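Local atomic coordinates of phosphoglycerol transferase GacH (Streptococcus pyogenes MGAS5005, PDB entry 6DGM), a protein that probably transfers glycerol phosphate to streptococcal rhamnose polysaccharide, and here binds sn-glycerol-1-phosphate at the manganese site of its LTA-synthase-like domain. Residues N338-D343 with K352-D357; S50-V55 with G274-S279; P262-F267 with A316-H321; K183-N188 with F201-M206. One frame throughout, in Å; residues are numbered along the deposited sequence.

In the fold
Contacts 3 and 4 both reach the central mixed sheet, with centres about 18 Å apart. Contact 3 packs helix 314-321 on strand 263-269. Contact 4 packs helix 182-192 on strand 200-204, two strands away. They touch where Phe267 meets Tyr186. Contact 2 joins the loops after strands 40-46 and 263-269; the manganese ligand Glu47 follows the first, and Asp270 and His271 follow the second. Contact 1 lies between helices 328-339 and 349-365, about 33 Å centre to centre from contact 4. Along the chain, contact 4 nests inside contact 2, contacts 2 and 3 cross, and contact 1 comes last. Contacts 2 to 4 lie in the sulfatase-family region; contact 1 packs C-terminal helices away from the metal sites.

Contact 1: N338-D343 with K352-D357; sequences NKASVD and KAIQND
Ala340 meets Ile354 and Gln355 in the tight part of this contact, which ties the two C-terminal helices together. The Ala340 methyl points at helix 349-365. Its CB lies 3.7 Å from both CB and CG2 of Ile354, so it rests against the branch point of that side chain. Just beside this apolar touch, the Gln355 amide bonds to the Ala340 backbone. NE2 of Gln355 donates to O of Ala340 at 2.9 Å. The N-H...O angle is 159°, and the oxygen lies close to the amide plane. Seen from the acceptor, the donor is tilted 26° from the carbonyl plane. The Gln355 chain bends at chi2 (-67°), and this turns its amide back to the carbonyl. Further partners help fix the amide: OE1 bonds to Asn104, and NE2 has a weak bond to Tyr103.

The more open side is at Lys339, where CB and CD meet a single methyl. Its side chain crosses that of Ile354 at about a right angle. CB of Lys339 comes within 3.6 Å of CD1 of Ile354, and CD passes the same methyl at 4.1 Å. Beyond this the chain runs extended and away from Ile354, past Glu350, and NZ forms a salt bridge with Glu335. Lys339 is partly exposed, whereas Ala340, Ile354 and Gln355 are buried. Val336 also touches both Ile354 and Gln355, so helix 328-339 packs on them as well.

Ala340 is the first residue past helix 328-339 to leave helical geometry. With methyl packing beside it, the carbonyl of this buried residue is met by the Gln355 amide from the next helix.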
loop_
_atom_site.group_PDB
_atom_site.type_symbol
_atom_site.label_atom_id
_atom_site.label_comp_id
_atom_site.label_asym_id
_atom_site.label_seq_id
_atom_site.Cartn_x
_atom_site.Cartn_y
_atom_site.Cartn_z
ATOM N N ASN A 338 -4.387 2.900 -15.240
ATOM C CA ASN A 338 -4.867 4.030 -16.017
ATOM C C ASN A 338 -6.273 3.845 -16.560
ATOM O O ASN A 338 -6.996 4.836 -16.715
ATOM C CB ASN A 338 -3.909 4.305 -17.184
ATOM C CG ASN A 338 -2.611 4.946 -16.723
ATOM O OD1 ASN A 338 -2.606 5.748 -15.788
ATOM N ND2 ASN A 338 -1.504 4.602 -17.383
ATOM N N LYS A 339 -6.677 2.616 -16.882
ATOM C CA LYS A 339 -7.904 2.428 -17.638
ATOM C C LYS A 339 -8.907 1.453 -17.040
ATOM O O LYS A 339 -10.014 1.343 -17.585
ATOM C CB LYS A 339 -7.591 1.961 -19.066
ATOM C CG LYS A 339 -6.603 2.843 -19.816
ATOM C CD LYS A 339 -6.265 2.242 -21.168
ATOM C CE LYS A 339 -5.103 2.966 -21.823
ATOM N NZ LYS A 339 -4.744 2.346 -23.130
ATOM N N ALA A 340 -8.571 0.726 -15.974
ATOM C CA ALA A 340 -9.469 -0.341 -15.556
ATOM C C ALA A 340 -9.525 -0.523 -14.050
ATOM O O ALA A 340 -9.863 -1.615 -13.578
ATOM C CB ALA A 340 -9.097 -1.664 -16.260
ATOM N N SER A 341 -9.251 0.527 -13.272
ATOM C CA SER A 341 -9.247 0.348 -11.831
ATOM C C SER A 341 -10.504 0.924 -11.162
ATOM O O SER A 341 -11.531 1.168 -11.812
ATOM C CB SER A 341 -7.965 0.950 -11.239
ATOM O OG SER A 341 -7.817 0.554 -9.884
ATOM N N VAL A 342 -10.427 1.142 -9.850
ATOM C CA VAL A 342 -11.611 1.409 -9.040
ATOM C C VAL A 342 -12.234 2.770 -9.279
ATOM O O VAL A 342 -13.348 3.020 -8.797
ATOM C CB VAL A 342 -11.275 1.234 -7.546
ATOM C CG1 VAL A 342 -10.867 -0.190 -7.263
ATOM C CG2 VAL A 342 -10.181 2.193 -7.122
ATOM N N ASP A 343 -11.560 3.658 -10.004
ATOM C CA ASP A 343 -12.140 4.944 -10.361
ATOM C C ASP A 343 -13.007 4.877 -11.609
ATOM O O ASP A 343 -13.675 5.872 -11.931
ATOM C CB ASP A 343 -11.021 5.953 -10.612
ATOM C CG ASP A 343 -10.167 5.573 -11.801
ATOM O OD1 ASP A 343 -9.659 4.433 -11.820
ATOM O OD2 ASP A 343 -10.042 6.396 -12.723
ATOM N N LYS A 352 -13.680 -3.969 -18.550
ATOM C CA LYS A 352 -13.875 -5.411 -18.506
ATOM C C LYS A 352 -12.829 -6.143 -19.332
ATOM O O LYS A 352 -12.394 -7.239 -18.962
ATOM C CB LYS A 352 -15.257 -5.769 -19.019
ATOM C CG LYS A 352 -16.412 -5.409 -18.111
ATOM C CD LYS A 352 -17.691 -5.884 -18.812
ATOM C CE LYS A 352 -18.952 -5.476 -18.110
ATOM N NZ LYS A 352 -20.143 -5.851 -18.949
ATOM N N ALA A 353 -12.439 -5.573 -20.474
ATOM C CA ALA A 353 -11.469 -6.239 -21.335
ATOM C C ALA A 353 -10.120 -6.338 -20.643
ATOM O O ALA A 353 -9.510 -7.411 -20.602
ATOM C CB ALA A 353 -11.335 -5.491 -22.667
ATOM N N ILE A 354 -9.661 -5.231 -20.056
ATOM C CA ILE A 354 -8.389 -5.237 -19.347
ATOM C C ILE A 354 -8.477 -6.117 -18.100
ATOM O O ILE A 354 -7.528 -6.835 -17.764
ATOM C CB ILE A 354 -7.960 -3.791 -19.043
ATOM C CG1 ILE A 354 -7.702 -3.020 -20.344
ATOM C CG2 ILE A 354 -6.727 -3.770 -18.127
ATOM C CD1 ILE A 354 -7.537 -1.526 -20.133
ATOM N N GLN A 355 -9.615 -6.081 -17.397
ATOM C CA GLN A 355 -9.779 -6.936 -16.229
ATOM C C GLN A 355 -9.761 -8.407 -16.611
ATOM O O GLN A 355 -9.284 -9.234 -15.828
ATOM C CB GLN A 355 -11.068 -6.573 -15.477
ATOM C CG GLN A 355 -10.931 -5.332 -14.629
ATOM C CD GLN A 355 -9.979 -5.515 -13.442
ATOM O OE1 GLN A 355 -9.770 -6.628 -12.943
ATOM N NE2 GLN A 355 -9.390 -4.412 -12.993
ATOM N N ASN A 356 -10.258 -8.753 -17.809
ATOM C CA ASN A 356 -10.177 -10.142 -18.238
ATOM C C ASN A 356 -8.724 -10.559 -18.413
ATOM O O ASN A 356 -8.344 -11.674 -18.036
ATOM C CB ASN A 356 -10.980 -10.387 -19.504
ATOM C CG ASN A 356 -10.895 -11.824 -19.953
ATOM O OD1 ASN A 356 -10.092 -12.158 -20.811
ATOM N ND2 ASN A 356 -11.716 -12.685 -19.361
ATOM N N ASP A 357 -7.894 -9.676 -18.985
ATOM C CA ASP A 357 -6.462 -9.952 -19.043
ATOM C C ASP A 357 -5.917 -10.196 -17.638
ATOM O O ASP A 357 -5.212 -11.182 -17.386
ATOM C CB ASP A 357 -5.706 -8.775 -19.667
ATOM C CG ASP A 357 -5.992 -8.586 -21.144
ATOM O OD1 ASP A 357 -6.459 -9.532 -21.805
ATOM O OD2 ASP A 357 -5.739 -7.471 -21.645
#

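Contact 2: S50-V55 with G274-S279; sequences SDPDRV and GLYPDS
Tyr276 carries its ring beside the backbone N, with CG anti to the carbonyl carbon (chi1 -58°). This torsion swings the ring out from the 274-279 backbone to Val55 and Pro52. Val55 keeps CG1 anti to its backbone N (chi1 -175°). This places both methyls against the phenol, and the two side chains cross obliquely. CG2 of Val55 does most of the touching. It lies 3.7 Å from CZ of Tyr276 and 4.1 Å from the ring centroid. The approach is 25° off the ring normal, a CH-pi contact over the face, displaced toward the rim. CG1 of Val55 reaches the same ring at CD1, 3.9 Å away.

The opposite face is covered by the preceding residue. CD1 of Leu275 sits over the ring centre. The ring is thus clamped between a leucine methyl and a valine methyl. Its hydroxyl end reaches Pro52, with OH of Tyr276 3.4 Å from CB of Pro52. One water joins the two loops here. It donates to O of Ser50 at 2.8 Å and is hydrogen-bonded to OH of Tyr276 at 2.7 Å.

The 50-55 turn is shaped from within. Asp51 makes an Asx turn, with N of Asp53 bonding to OD1 of Asp51 at 2.9 Å. Arg54 forms a salt bridge with Asp292 of strand 290-297. Leu235 of helix 229-257 also touches Tyr276.

Segment 274-279 lies in the loop that follows the manganese ligand His271, about 9 Å from Tyr276 between side chains. The phenol joins the loops in two ways: apolar contact over its faces, and a water-mediated link for its hydroxyl.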
loop_
_atom_site.group_PDB
_atom_site.type_symbol
_atom_site.label_atom_id
_atom_site.label_comp_id
_atom_site.label_asym_id
_atom_site.label_seq_id
_atom_site.Cartn_x
_atom_site.Cartn_y
_atom_site.Cartn_z
ATOM N N SER A 50 -6.320 8.334 7.892
ATOM C CA SER A 50 -7.248 8.873 6.910
ATOM C C SER A 50 -7.767 10.209 7.425
ATOM O O SER A 50 -8.197 10.314 8.582
ATOM C CB SER A 50 -8.405 7.897 6.658
ATOM O OG SER A 50 -9.158 8.285 5.513
ATOM N N ASP A 51 -7.743 11.214 6.562
ATOM C CA ASP A 51 -8.075 12.568 6.964
ATOM C C ASP A 51 -9.507 12.628 7.458
ATOM O O ASP A 51 -10.428 12.383 6.678
ATOM C CB ASP A 51 -7.918 13.497 5.764
ATOM C CG ASP A 51 -8.014 14.964 6.131
ATOM O OD1 ASP A 51 -8.434 15.304 7.260
ATOM O OD2 ASP A 51 -7.664 15.796 5.270
ATOM N N PRO A 52 -9.745 12.967 8.725
ATOM C CA PRO A 52 -11.137 13.069 9.194
ATOM C C PRO A 52 -11.943 14.162 8.508
ATOM O O PRO A 52 -13.182 14.121 8.547
ATOM C CB PRO A 52 -11.001 13.314 10.703
ATOM C CG PRO A 52 -9.587 13.709 10.940
ATOM C CD PRO A 52 -8.757 13.233 9.789
ATOM N N ASP A 53 -11.283 15.126 7.864
ATOM C CA ASP A 53 -11.990 16.197 7.177
ATOM C C ASP A 53 -12.862 15.687 6.037
ATOM O O ASP A 53 -13.785 16.395 5.620
ATOM C CB ASP A 53 -10.971 17.207 6.645
ATOM C CG ASP A 53 -11.623 18.446 6.075
ATOM O OD1 ASP A 53 -12.811 18.699 6.384
ATOM O OD2 ASP A 53 -10.944 19.166 5.311
ATOM N N ARG A 54 -12.607 14.480 5.524
ATOM C CA ARG A 54 -13.442 13.928 4.466
ATOM C C ARG A 54 -14.717 13.285 4.996
ATOM O O ARG A 54 -15.595 12.928 4.203
ATOM C CB ARG A 54 -12.693 12.858 3.662
ATOM C CG ARG A 54 -11.853 13.381 2.548
ATOM C CD ARG A 54 -11.487 12.259 1.573
ATOM N NE ARG A 54 -10.785 11.168 2.225
ATOM C CZ ARG A 54 -9.511 11.227 2.596
ATOM N NH1 ARG A 54 -8.801 12.335 2.386
ATOM N NH2 ARG A 54 -8.944 10.184 3.171
ATOM N N VAL A 55 -14.820 13.075 6.301
ATOM C CA VAL A 55 -16.034 12.525 6.891
ATOM C C VAL A 55 -17.022 13.665 7.086
ATOM O O VAL A 55 -16.779 14.579 7.882
ATOM C CB VAL A 55 -15.722 11.796 8.207
ATOM C CG1 VAL A 55 -16.964 11.124 8.733
ATOM C CG2 VAL A 55 -14.605 10.786 7.962
ATOM N N GLY A 274 -11.919 2.407 12.946
ATOM C CA GLY A 274 -13.258 1.917 13.194
ATOM C C GLY A 274 -13.887 2.636 14.369
ATOM O O GLY A 274 -14.165 2.031 15.417
ATOM N N LEU A 275 -14.060 3.945 14.230
ATOM C CA LEU A 275 -14.675 4.723 15.290
ATOM C C LEU A 275 -15.893 5.514 14.860
ATOM O O LEU A 275 -16.586 6.048 15.733
ATOM C CB LEU A 275 -13.665 5.692 15.927
ATOM C CG LEU A 275 -13.000 6.722 14.999
ATOM C CD1 LEU A 275 -13.856 7.948 14.760
ATOM C CD2 LEU A 275 -11.637 7.111 15.573
ATOM N N TYR A 276 -16.185 5.591 13.549
ATOM C CA TYR A 276 -17.297 6.406 13.095
ATOM C C TYR A 276 -18.555 5.555 12.956
ATOM O O TYR A 276 -18.492 4.438 12.438
ATOM C CB TYR A 276 -17.000 6.973 11.710
ATOM C CG TYR A 276 -15.756 7.813 11.558
ATOM C CD1 TYR A 276 -15.765 9.156 11.920
ATOM C CD2 TYR A 276 -14.586 7.286 11.015
ATOM C CE1 TYR A 276 -14.655 9.946 11.762
ATOM C CE2 TYR A 276 -13.450 8.075 10.853
ATOM C CZ TYR A 276 -13.490 9.410 11.238
ATOM O OH TYR A 276 -12.370 10.204 11.061
ATOM N N PRO A 277 -19.706 6.072 13.374
ATOM C CA PRO A 277 -20.976 5.456 12.974
ATOM C C PRO A 277 -21.259 5.745 11.510
ATOM O O PRO A 277 -20.751 6.710 10.934
ATOM C CB PRO A 277 -22.002 6.134 13.886
ATOM C CG PRO A 277 -21.419 7.477 14.137
ATOM C CD PRO A 277 -19.908 7.302 14.158
ATOM N N ASP A 278 -22.079 4.889 10.892
ATOM C CA ASP A 278 -22.399 5.085 9.481
ATOM C C ASP A 278 -23.010 6.458 9.228
ATOM O O ASP A 278 -22.823 7.029 8.147
ATOM C CB ASP A 278 -23.337 3.994 8.972
ATOM C CG ASP A 278 -22.612 2.697 8.627
ATOM O OD1 ASP A 278 -21.367 2.654 8.651
ATOM O OD2 ASP A 278 -23.327 1.712 8.331
ATOM N N SER A 279 -23.735 7.004 10.203
ATOM C CA SER A 279 -24.352 8.310 10.022
ATOM C C SER A 279 -23.315 9.392 9.727
ATOM O O SER A 279 -23.647 10.406 9.102
ATOM C CB SER A 279 -25.111 8.681 11.291
ATOM O OG SER A 279 -24.191 8.922 12.332
HETATM O O HOH W 1 -10.709 9.168 9.205
#

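Contact 3: P262-F267 with A316-H321; sequences PITVVF and AALFEH
Strand 263-269 presents Thr264 and Val266 to Leu318 and His321 of helix 314-321. The two segments run roughly antiparallel, with 145° between their directions. Their axes come within 10.1 Å, a spacing that leaves room for one layer of side chains. The backbones are nearest at Val266 and Leu318, where CA to CA is 7.5 Å.

Leu318 is the central side chain. Its CG is anti to the backbone N (chi1 165°), and one methyl, CD1, does the touching. CD1 of Leu318 lies 3.5 Å from CG2 of Thr264. Here the side chains slide past each other in opposite directions. The same CD1 of Leu318 approaches CG2 of Val266 more loosely, at 4.2 Å. The leucine also packs on Val41 and Tyr43 of strand 40-46, so it bridges two adjacent strands.

Thr264 turns its methyl to the helix. Its hydroxyl bonds to Ser297 of strand 290-297. CG2 of Thr264 also nears CD2 of His321, at 4.4 Å and obliquely to the ring. The imidazole is held by both nitrogens: NE2 bonds to Asn301 and ND1 to Thr76. The polar ends of both residues are therefore satisfied away from this apolar patch.

Phe267 and Val265 point to the other face of the sheet, where helix 229-257 packs. Strand 263-269 is thus covered by helices on both faces. Separately, helix 314-321 leads to the calcium ligand Asp323. The manganese ligands Asp270 and His271 come just past the strand. A helix-covered mixed sheet with metal ligands placed like these two is characteristic of the alkaline phosphatase superfamily.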
loop_
_atom_site.group_PDB
_atom_site.type_symbol
_atom_site.label_atom_id
_atom_site.label_comp_id
_atom_site.label_asym_id
_atom_site.label_seq_id
_atom_site.Cartn_x
_atom_site.Cartn_y
_atom_site.Cartn_z
ATOM N N PRO A 262 18.724 7.699 -4.509
ATOM C CA PRO A 262 17.317 7.907 -4.888
ATOM C C PRO A 262 16.411 7.022 -4.040
ATOM O O PRO A 262 16.578 5.797 -4.004
ATOM C CB PRO A 262 17.265 7.533 -6.376
ATOM C CG PRO A 262 18.594 6.975 -6.721
ATOM C CD PRO A 262 19.561 7.261 -5.638
ATOM N N ILE A 263 15.456 7.644 -3.345
ATOM C CA ILE A 263 14.550 6.956 -2.430
ATOM C C ILE A 263 13.131 7.393 -2.759
ATOM O O ILE A 263 12.863 8.592 -2.874
ATOM C CB ILE A 263 14.884 7.298 -0.960
ATOM C CG1 ILE A 263 16.273 6.764 -0.581
ATOM C CG2 ILE A 263 13.828 6.737 -0.032
ATOM C CD1 ILE A 263 16.801 7.277 0.756
ATOM N N THR A 264 12.213 6.430 -2.889
ATOM C CA THR A 264 10.799 6.748 -3.094
ATOM C C THR A 264 9.974 6.048 -2.025
ATOM O O THR A 264 10.225 4.887 -1.704
ATOM C CB THR A 264 10.329 6.376 -4.507
ATOM O OG1 THR A 264 11.052 7.155 -5.470
ATOM C CG2 THR A 264 8.848 6.675 -4.699
ATOM N N VAL A 265 9.030 6.787 -1.454
ATOM C CA VAL A 265 8.127 6.303 -0.416
ATOM C C VAL A 265 6.722 6.227 -1.003
ATOM O O VAL A 265 6.223 7.207 -1.573
ATOM C CB VAL A 265 8.121 7.242 0.801
ATOM C CG1 VAL A 265 7.139 6.749 1.852
ATOM C CG2 VAL A 265 9.528 7.402 1.401
ATOM N N VAL A 266 6.086 5.068 -0.852
ATOM C CA VAL A 266 4.662 4.894 -1.108
ATOM C C VAL A 266 3.997 4.862 0.264
ATOM O O VAL A 266 4.186 3.913 1.023
ATOM C CB VAL A 266 4.376 3.606 -1.887
ATOM C CG1 VAL A 266 2.882 3.458 -2.126
ATOM C CG2 VAL A 266 5.146 3.576 -3.212
ATOM N N PHE A 267 3.259 5.914 0.600
ATOM C CA PHE A 267 2.691 6.119 1.926
ATOM C C PHE A 267 1.180 6.071 1.796
ATOM O O PHE A 267 0.612 6.757 0.949
ATOM C CB PHE A 267 3.111 7.511 2.417
ATOM C CG PHE A 267 2.637 7.849 3.795
ATOM C CD1 PHE A 267 1.364 8.361 3.987
ATOM C CD2 PHE A 267 3.469 7.682 4.891
ATOM C CE1 PHE A 267 0.914 8.685 5.252
ATOM C CE2 PHE A 267 3.017 8.014 6.175
ATOM C CZ PHE A 267 1.735 8.514 6.341
ATOM N N ALA A 316 2.461 -0.239 -10.031
ATOM C CA ALA A 316 2.430 0.393 -11.345
ATOM C C ALA A 316 2.593 1.901 -11.224
ATOM O O ALA A 316 3.292 2.534 -12.029
ATOM C CB ALA A 316 1.137 0.049 -12.069
ATOM N N ALA A 317 1.956 2.497 -10.218
ATOM C CA ALA A 317 2.091 3.933 -10.033
ATOM C C ALA A 317 3.505 4.309 -9.630
ATOM O O ALA A 317 3.988 5.386 -9.997
ATOM C CB ALA A 317 1.086 4.428 -9.006
ATOM N N LEU A 318 4.179 3.432 -8.885
ATOM C CA LEU A 318 5.562 3.680 -8.488
ATOM C C LEU A 318 6.485 3.661 -9.697
ATOM O O LEU A 318 7.372 4.514 -9.834
ATOM C CB LEU A 318 5.994 2.626 -7.461
ATOM C CG LEU A 318 7.493 2.497 -7.182
ATOM C CD1 LEU A 318 7.934 3.667 -6.315
ATOM C CD2 LEU A 318 7.840 1.180 -6.530
ATOM N N PHE A 319 6.316 2.668 -10.570
ATOM C CA PHE A 319 7.110 2.643 -11.794
ATOM C C PHE A 319 6.889 3.907 -12.614
ATOM O O PHE A 319 7.841 4.483 -13.153
ATOM C CB PHE A 319 6.761 1.414 -12.632
ATOM C CG PHE A 319 7.494 0.154 -12.229
ATOM C CD1 PHE A 319 7.098 -0.582 -11.127
ATOM C CD2 PHE A 319 8.568 -0.302 -12.974
ATOM C CE1 PHE A 319 7.771 -1.750 -10.775
ATOM C CE2 PHE A 319 9.245 -1.448 -12.622
ATOM C CZ PHE A 319 8.857 -2.177 -11.526
ATOM N N GLU A 320 5.633 4.350 -12.733
ATOM C CA GLU A 320 5.367 5.556 -13.512
ATOM C C GLU A 320 5.996 6.779 -12.853
ATOM O O GLU A 320 6.619 7.613 -13.527
ATOM C CB GLU A 320 3.865 5.757 -13.673
ATOM C CG GLU A 320 3.523 6.928 -14.566
ATOM C CD GLU A 320 2.068 7.298 -14.507
ATOM O OE1 GLU A 320 1.486 7.297 -13.388
ATOM O OE2 GLU A 320 1.507 7.589 -15.575
ATOM N N HIS A 321 5.828 6.913 -11.535
ATOM C CA HIS A 321 6.330 8.095 -10.841
ATOM C C HIS A 321 7.843 8.203 -10.969
ATOM O O HIS A 321 8.380 9.295 -11.182
ATOM C CB HIS A 321 5.909 8.071 -9.361
ATOM C CG HIS A 321 6.364 9.268 -8.598
ATOM N ND1 HIS A 321 5.715 10.481 -8.673
ATOM C CD2 HIS A 321 7.430 9.457 -7.787
ATOM C CE1 HIS A 321 6.364 11.370 -7.937
ATOM N NE2 HIS A 321 7.403 10.771 -7.382
#

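Contact 4: K183-N188 with F201-M206; sequences KTVYNN and FSVITM
Val185 and Val203 meet methyl to methyl. Their side chains slide past each other in opposite directions. In both, CG1 is anti to the backbone N (chi1 174° in Val185), and these two branches make the touch. CG1 of Val185 is 3.5 Å from CG1 of Val203, closer than usual for two carbons. The same CG1 of Val185 faces CG2 of Thr205 across a looser 4.4 Å. Thr205 offers this methyl to the helix, while its hydroxyl bonds to the backbone N of the manganese ligand Glu47.

On the helix, Asn188 folds back on the preceding turn. Its ND2 donates to O of Thr184 at 2.8 Å, nearly straight at 171°. Asn188 N also donates to that oxygen, from the opposite face of the carbonyl plane. OD1 of Asn188 accepts from Lys171 N.

Met206, just past the strand, touches the bound sn-glycerol-1-phosphate. Strand 200-204 lies between strands 135-139 and 40-46, parallel to both. Helix 182-192 covers it, and Tyr186 reaches across to Leu44 of strand 40-46 and stacks on Phe252 of the neighbouring helix 229-257.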
loop_
_atom_site.group_PDB
_atom_site.type_symbol
_atom_site.label_atom_id
_atom_site.label_comp_id
_atom_site.label_asym_id
_atom_site.label_seq_id
_atom_site.Cartn_x
_atom_site.Cartn_y
_atom_site.Cartn_z
ATOM N N LYS A 183 7.361 7.721 15.248
ATOM C CA LYS A 183 8.737 8.214 15.322
ATOM C C LYS A 183 9.717 7.054 15.461
ATOM O O LYS A 183 10.754 7.021 14.786
ATOM C CB LYS A 183 8.887 9.191 16.487
ATOM C CG LYS A 183 10.298 9.720 16.706
ATOM C CD LYS A 183 10.288 10.716 17.862
ATOM C CE LYS A 183 11.654 11.321 18.080
ATOM N NZ LYS A 183 11.594 12.364 19.158
ATOM N N THR A 184 9.408 6.091 16.340
ATOM C CA THR A 184 10.265 4.923 16.488
ATOM C C THR A 184 10.419 4.203 15.158
ATOM O O THR A 184 11.537 3.846 14.754
ATOM C CB THR A 184 9.692 3.967 17.526
ATOM O OG1 THR A 184 9.725 4.580 18.821
ATOM C CG2 THR A 184 10.495 2.685 17.588
ATOM N N VAL A 185 9.296 3.964 14.469
ATOM C CA VAL A 185 9.362 3.258 13.188
ATOM C C VAL A 185 10.228 4.028 12.193
ATOM O O VAL A 185 11.147 3.469 11.565
ATOM C CB VAL A 185 7.945 3.006 12.648
ATOM C CG1 VAL A 185 8.005 2.419 11.257
ATOM C CG2 VAL A 185 7.188 2.070 13.598
ATOM N N TYR A 186 9.954 5.328 12.036
ATOM C CA TYR A 186 10.683 6.127 11.057
ATOM C C TYR A 186 12.174 6.150 11.363
ATOM O O TYR A 186 13.002 6.028 10.452
ATOM C CB TYR A 186 10.125 7.549 11.043
ATOM C CG TYR A 186 8.718 7.708 10.497
ATOM C CD1 TYR A 186 8.232 6.873 9.510
ATOM C CD2 TYR A 186 7.883 8.706 10.968
ATOM C CE1 TYR A 186 6.955 7.029 9.014
ATOM C CE2 TYR A 186 6.620 8.872 10.475
ATOM C CZ TYR A 186 6.161 8.030 9.488
ATOM O OH TYR A 186 4.895 8.204 8.984
ATOM N N ASN A 187 12.542 6.289 12.641
ATOM C CA ASN A 187 13.953 6.379 12.978
ATOM C C ASN A 187 14.648 5.040 12.804
ATOM O O ASN A 187 15.837 4.997 12.464
ATOM C CB ASN A 187 14.122 6.964 14.371
ATOM C CG ASN A 187 13.988 8.475 14.357
ATOM O OD1 ASN A 187 14.168 9.111 13.310
ATOM N ND2 ASN A 187 13.700 9.056 15.503
ATOM N N ASN A 188 13.914 3.945 12.973
ATOM C CA ASN A 188 14.486 2.635 12.683
ATOM C C ASN A 188 14.660 2.413 11.180
ATOM O O ASN A 188 15.631 1.782 10.763
ATOM C CB ASN A 188 13.665 1.541 13.345
ATOM C CG ASN A 188 14.088 1.300 14.770
ATOM O OD1 ASN A 188 14.925 0.436 15.043
ATOM N ND2 ASN A 188 13.548 2.093 15.699
ATOM N N PHE A 201 11.900 -1.690 1.505
ATOM C CA PHE A 201 11.335 -1.767 2.843
ATOM C C PHE A 201 9.831 -1.946 2.742
ATOM O O PHE A 201 9.169 -1.214 2.006
ATOM C CB PHE A 201 11.567 -0.454 3.597
ATOM C CG PHE A 201 12.996 -0.211 4.022
ATOM C CD1 PHE A 201 13.930 0.301 3.130
ATOM C CD2 PHE A 201 13.383 -0.441 5.326
ATOM C CE1 PHE A 201 15.234 0.550 3.535
ATOM C CE2 PHE A 201 14.663 -0.185 5.744
ATOM C CZ PHE A 201 15.605 0.315 4.841
ATOM N N SER A 202 9.298 -2.902 3.501
ATOM C CA SER A 202 7.858 -3.041 3.687
ATOM C C SER A 202 7.567 -2.772 5.151
ATOM O O SER A 202 7.943 -3.567 6.017
ATOM C CB SER A 202 7.366 -4.433 3.312
ATOM O OG SER A 202 5.942 -4.492 3.481
ATOM N N VAL A 203 6.893 -1.664 5.428
ATOM C CA VAL A 203 6.705 -1.175 6.788
ATOM C C VAL A 203 5.219 -1.129 7.098
ATOM O O VAL A 203 4.414 -0.667 6.280
ATOM C CB VAL A 203 7.335 0.220 6.934
ATOM C CG1 VAL A 203 7.175 0.730 8.343
ATOM C CG2 VAL A 203 8.815 0.196 6.544
ATOM N N ILE A 204 4.860 -1.591 8.295
ATOM C CA ILE A 204 3.485 -1.574 8.772
ATOM C C ILE A 204 3.493 -0.953 10.166
ATOM O O ILE A 204 3.988 -1.566 11.121
ATOM C CB ILE A 204 2.884 -2.983 8.821
ATOM C CG1 ILE A 204 2.969 -3.701 7.466
ATOM C CG2 ILE A 204 1.417 -2.931 9.263
ATOM C CD1 ILE A 204 4.214 -4.588 7.328
ATOM N N THR A 205 2.938 0.244 10.288
ATOM C CA THR A 205 2.998 0.929 11.573
ATOM C C THR A 205 1.976 0.345 12.542
ATOM O O THR A 205 1.145 -0.502 12.186
ATOM C CB THR A 205 2.798 2.436 11.441
ATOM O OG1 THR A 205 1.437 2.716 11.086
ATOM C CG2 THR A 205 3.751 3.032 10.412
ATOM N N MET A 206 2.036 0.829 13.790
ATOM C CA MET A 206 1.065 0.449 14.805
ATOM C C MET A 206 0.507 1.607 15.621
ATOM O O MET A 206 -0.519 1.414 16.280
ATOM C CB MET A 206 1.679 -0.566 15.779
ATOM C CG MET A 206 1.506 -2.007 15.390
ATOM S SD MET A 206 -0.242 -2.491 15.326
ATOM C CE MET A 206 -0.529 -3.165 16.950
#